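Long-range contact in putative SAM-dependent O-methyltranferase (Podospora anserina, PDB 4YMH), which probably transfers a methyl group from S-adenosylmethionine to an oxygen of its substrate: residues S79-Y84 with K112-G117. Residues are numbered along the deposited sequence; the frame is centred on the assembly and turned at random.
Sequences SALAWY and KKYGVG. With SAH (S-adenosyl-L-homocysteine), chain E.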
ATOM      1  N   SER A  79       4.846  16.386   5.288  1.00 23.70           N
ATOM      2  CA  SER A  79       4.040  15.656   4.307  1.00 22.93           C
ATOM      3  C   SER A  79       3.554  16.600   3.204  1.00 25.68           C
ATOM      4  O   SER A  79       3.488  16.199   2.048  1.00 20.42           O
ATOM      5  CB  SER A  79       2.864  14.906   4.963  1.00 25.88           C
ATOM      6  OG  SER A  79       2.029  15.750   5.730  1.00 25.33           O
ATOM      7  N   ALA A  80       3.257  17.858   3.537  1.00 22.78           N
ATOM      8  CA  ALA A  80       2.937  18.839   2.493  1.00 24.49           C
ATOM      9  C   ALA A  80       4.087  18.995   1.491  1.00 27.39           C
ATOM     10  O   ALA A  80       3.855  19.080   0.282  1.00 28.38           O
ATOM     11  CB  ALA A  80       2.590  20.202   3.113  1.00 26.24           C
ATOM     12  N   LEU A  81       5.325  19.034   1.984  1.00 23.79           N
ATOM     13  CA  LEU A  81       6.466  19.172   1.089  1.00 23.06           C
ATOM     14  C   LEU A  81       6.701  17.884   0.291  1.00 25.14           C
ATOM     15  O   LEU A  81       7.178  17.941  -0.854  1.00 24.61           O
ATOM     16  CB  LEU A  81       7.728  19.567   1.864  1.00 24.91           C
ATOM     17  CG  LEU A  81       7.688  20.996   2.434  1.00 27.82           C
ATOM     18  CD1 LEU A  81       8.844  21.247   3.405  1.00 29.97           C
ATOM     19  CD2 LEU A  81       7.704  22.024   1.305  1.00 23.24           C
ATOM     20  N   ALA A  82       6.368  16.734   0.880  1.00 25.95           N
ATOM     21  CA  ALA A  82       6.417  15.486   0.112  1.00 24.45           C
ATOM     22  C   ALA A  82       5.441  15.531  -1.068  1.00 24.87           C
ATOM     23  O   ALA A  82       5.817  15.220  -2.203  1.00 26.60           O
ATOM     24  CB  ALA A  82       6.116  14.276   0.999  1.00 18.23           C
ATOM     25  N   TRP A  83       4.193  15.919  -0.803  1.00 22.62           N
ATOM     26  CA  TRP A  83       3.198  16.054  -1.874  1.00 23.99           C
ATOM     27  C   TRP A  83       3.658  17.048  -2.940  1.00 26.50           C
ATOM     28  O   TRP A  83       3.503  16.825  -4.157  1.00 24.06           O
ATOM     29  CB  TRP A  83       1.839  16.506  -1.306  1.00 22.11           C
ATOM     30  CG  TRP A  83       1.236  15.588  -0.267  1.00 20.66           C
ATOM     31  CD1 TRP A  83       0.787  15.944   0.976  1.00 24.46           C
ATOM     32  CD2 TRP A  83       1.011  14.177  -0.381  1.00 23.32           C
ATOM     33  NE1 TRP A  83       0.307  14.843   1.640  1.00 23.32           N
ATOM     34  CE2 TRP A  83       0.433  13.746   0.830  1.00 24.31           C
ATOM     35  CE3 TRP A  83       1.244  13.233  -1.391  1.00 20.59           C
ATOM     36  CZ2 TRP A  83       0.084  12.412   1.061  1.00 20.48           C
ATOM     37  CZ3 TRP A  83       0.902  11.916  -1.160  1.00 23.69           C
ATOM     38  CH2 TRP A  83       0.322  11.515   0.058  1.00 16.22           C
ATOM     39  N   TYR A  84       4.213  18.163  -2.466  1.00 25.04           N
ATOM     40  CA  TYR A  84       4.777  19.190  -3.336  1.00 21.93           C
ATOM     41  C   TYR A  84       5.820  18.584  -4.276  1.00 24.96           C
ATOM     42  O   TYR A  84       5.768  18.784  -5.502  1.00 26.12           O
ATOM     43  CB  TYR A  84       5.375  20.328  -2.480  1.00 24.69           C
ATOM     44  CG  TYR A  84       6.035  21.444  -3.276  1.00 29.56           C
ATOM     45  CD1 TYR A  84       5.283  22.481  -3.818  1.00 31.23           C
ATOM     46  CD2 TYR A  84       7.405  21.455  -3.487  1.00 31.65           C
ATOM     47  CE1 TYR A  84       5.878  23.495  -4.549  1.00 35.74           C
ATOM     48  CE2 TYR A  84       8.017  22.468  -4.225  1.00 36.11           C
ATOM     49  CZ  TYR A  84       7.247  23.486  -4.751  1.00 38.89           C
ATOM     50  OH  TYR A  84       7.843  24.496  -5.474  1.00 43.25           O
ATOM     51  N   LYS A 112       8.380  28.887   3.024  1.00 31.06           N
ATOM     52  CA  LYS A 112       9.170  29.966   2.428  1.00 33.13           C
ATOM     53  C   LYS A 112      10.628  29.569   2.211  1.00 37.04           C
ATOM     54  O   LYS A 112      11.215  29.907   1.179  1.00 35.91           O
ATOM     55  CB  LYS A 112       9.104  31.231   3.286  1.00 35.01           C
ATOM     56  CG  LYS A 112       7.726  31.867   3.343  1.00 40.95           C
ATOM     57  CD  LYS A 112       7.773  33.165   4.138  1.00 43.58           C
ATOM     58  CE  LYS A 112       6.391  33.595   4.597  1.00 50.50           C
ATOM     59  NZ  LYS A 112       5.490  33.862   3.448  1.00 54.06           N
ATOM     60  N   LYS A 113      11.227  28.875   3.175  1.00 34.95           N
ATOM     61  CA  LYS A 113      12.626  28.456   3.019  1.00 39.31           C
ATOM     62  C   LYS A 113      12.782  27.501   1.835  1.00 33.51           C
ATOM     63  O   LYS A 113      13.785  27.535   1.125  1.00 34.74           O
ATOM     64  CB  LYS A 113      13.149  27.770   4.279  1.00 42.53           C
ATOM     65  CG  LYS A 113      13.420  28.683   5.444  1.00 52.56           C
ATOM     66  CD  LYS A 113      14.190  27.927   6.512  1.00 57.10           C
ATOM     67  CE  LYS A 113      14.125  28.631   7.847  1.00 58.71           C
ATOM     68  NZ  LYS A 113      14.628  30.040   7.780  1.00 62.11           N
ATOM     69  N   TYR A 114      11.774  26.663   1.643  1.00 31.29           N
ATOM     70  CA  TYR A 114      11.779  25.637   0.603  1.00 31.31           C
ATOM     71  C   TYR A 114      11.548  26.242  -0.773  1.00 34.17           C
ATOM     72  O   TYR A 114      11.886  25.639  -1.796  1.00 34.27           O
ATOM     73  CB  TYR A 114      10.701  24.598   0.894  1.00 28.64           C
ATOM     74  CG  TYR A 114      11.042  23.192   0.475  1.00 28.87           C
ATOM     75  CD1 TYR A 114      10.710  22.718  -0.794  1.00 32.87           C
ATOM     76  CD2 TYR A 114      11.685  22.330   1.349  1.00 30.78           C
ATOM     77  CE1 TYR A 114      11.024  21.428  -1.180  1.00 30.15           C
ATOM     78  CE2 TYR A 114      11.992  21.027   0.977  1.00 31.50           C
ATOM     79  CZ  TYR A 114      11.657  20.582  -0.284  1.00 33.06           C
ATOM     80  OH  TYR A 114      11.963  19.289  -0.648  1.00 31.07           O
ATOM     81  N   GLY A 115      10.957  27.433  -0.788  1.00 39.96           N
ATOM     82  CA  GLY A 115      10.653  28.123  -2.027  1.00 41.34           C
ATOM     83  C   GLY A 115       9.467  27.527  -2.764  1.00 43.07           C
ATOM     84  O   GLY A 115       9.487  27.428  -3.988  1.00 42.78           O
ATOM     85  N   VAL A 116       8.431  27.131  -2.032  1.00 36.91           N
ATOM     86  CA  VAL A 116       7.219  26.645  -2.681  1.00 44.83           C
ATOM     87  C   VAL A 116       6.515  27.816  -3.363  1.00 52.22           C
ATOM     88  O   VAL A 116       6.723  28.974  -3.001  1.00 56.49           O
ATOM     89  CB  VAL A 116       6.262  25.950  -1.684  1.00 44.44           C
ATOM     90  CG1 VAL A 116       6.987  24.836  -0.952  1.00 40.03           C
ATOM     91  CG2 VAL A 116       5.693  26.951  -0.696  1.00 48.57           C
ATOM     92  N   GLY A 117       5.696  27.525  -4.364  1.00 53.67           N
ATOM     93  CA  GLY A 117       4.989  28.585  -5.055  1.00 54.87           C
ATOM     94  C   GLY A 117       3.710  28.950  -4.339  1.00 52.95           C
ATOM     95  O   GLY A 117       3.534  28.651  -3.158  1.00 54.52           O
TER
HETATM   96  N   SAH E1001       1.185  15.270   8.525  1.00 31.95           N
HETATM   97  CA  SAH E1001       2.348  15.545   9.322  1.00 35.69           C
HETATM   98  CB  SAH E1001       2.094  15.266  10.800  1.00 32.83           C
HETATM   99  CG  SAH E1001       0.734  15.666  11.364  1.00 29.14           C
HETATM  100  SD  SAH E1001       0.689  15.437  13.103  1.00 31.51           S
HETATM  101  C   SAH E1001       3.524  14.720   8.872  1.00 35.76           C
HETATM  102  O   SAH E1001       4.646  15.073   9.149  1.00 30.25           O
HETATM  103  OXT SAH E1001       3.322  13.695   8.239  1.00 36.11           O
HETATM  104  C5' SAH E1001      -0.944  15.995  13.369  1.00 30.17           C
HETATM  105  C4' SAH E1001      -1.127  17.499  13.243  1.00 30.11           C
HETATM  106  O4' SAH E1001      -2.508  17.809  13.285  1.00 33.68           O
HETATM  107  C3' SAH E1001      -0.505  18.264  14.386  1.00 32.92           C
HETATM  108  O3' SAH E1001       0.359  19.267  13.909  1.00 33.00           O
HETATM  109  C2' SAH E1001      -1.674  18.881  15.111  1.00 31.31           C
HETATM  110  O2' SAH E1001      -1.374  20.097  15.719  1.00 28.94           O
HETATM  111  C1' SAH E1001      -2.738  18.968  14.044  1.00 32.84           C
HETATM  112  N9  SAH E1001      -4.109  18.946  14.574  1.00 33.36           N
HETATM  113  C8  SAH E1001      -4.571  18.257  15.601  1.00 32.96           C
HETATM  114  N7  SAH E1001      -5.861  18.482  15.778  1.00 28.91           N
HETATM  115  C5  SAH E1001      -6.243  19.324  14.850  1.00 30.80           C
HETATM  116  C6  SAH E1001      -7.491  19.974  14.457  1.00 30.09           C
HETATM  117  N6  SAH E1001      -8.578  19.728  15.154  1.00 32.24           N
HETATM  118  N1  SAH E1001      -7.495  20.787  13.404  1.00 29.65           N
HETATM  119  C2  SAH E1001      -6.379  21.000  12.716  1.00 29.99           C
HETATM  120  N3  SAH E1001      -5.215  20.448  13.002  1.00 28.46           N
HETATM  121  C4  SAH E1001      -5.090  19.615  14.042  1.00 31.11           C
HETATM  122  O   HOH W   1      11.107  24.549  -4.482  1.00 39.04           O
HETATM  123  O   HOH W   2       6.019  26.081  -6.595  1.00 41.30           O
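Helix 78-86 meets the end of helix 101-114 with Leu81 CA 8.4 Å from Tyr114 CA and Tyr84 CA 7.9 Å from Val116 CA. Both helices belong to the Rossmann-like fold of class I methyltransferases. A Schellman motif ends the second helix: Gly115, with positive phi, is its C-prime residue, Val116 N hydrogen-bonds to Phe111 O and Gly115 N to Lys112 O. This turn brings Val116 against helix 78-86. Leu81 lays CD2 over one face of the Tyr114 ring, displaced toward CG and 3.9 Å from the centroid, in a CH-pi contact. The same methyl packs against Val116 CG1. CG of Tyr84 lies anti to the backbone N (chi1 178°), which carries the ring across to Val116. There Val116 CG1 sits almost straight above the ring centre, a second CH-pi contact. With an alanine in place of Tyr84, this methyl would probably lose its aromatic partner and water 2 the Tyr84 hydroxyl. Tyr114 OH is hydrogen-bonded to Glu85 OE2. At the start of segment 79-84, Ser79 OG accepts a hydrogen bond from the SAH amino group. Water 2 lies in the plane of the Tyr84 ring, 2.7 Å from Tyr84 OH, and weakly accepts from Gly117 N.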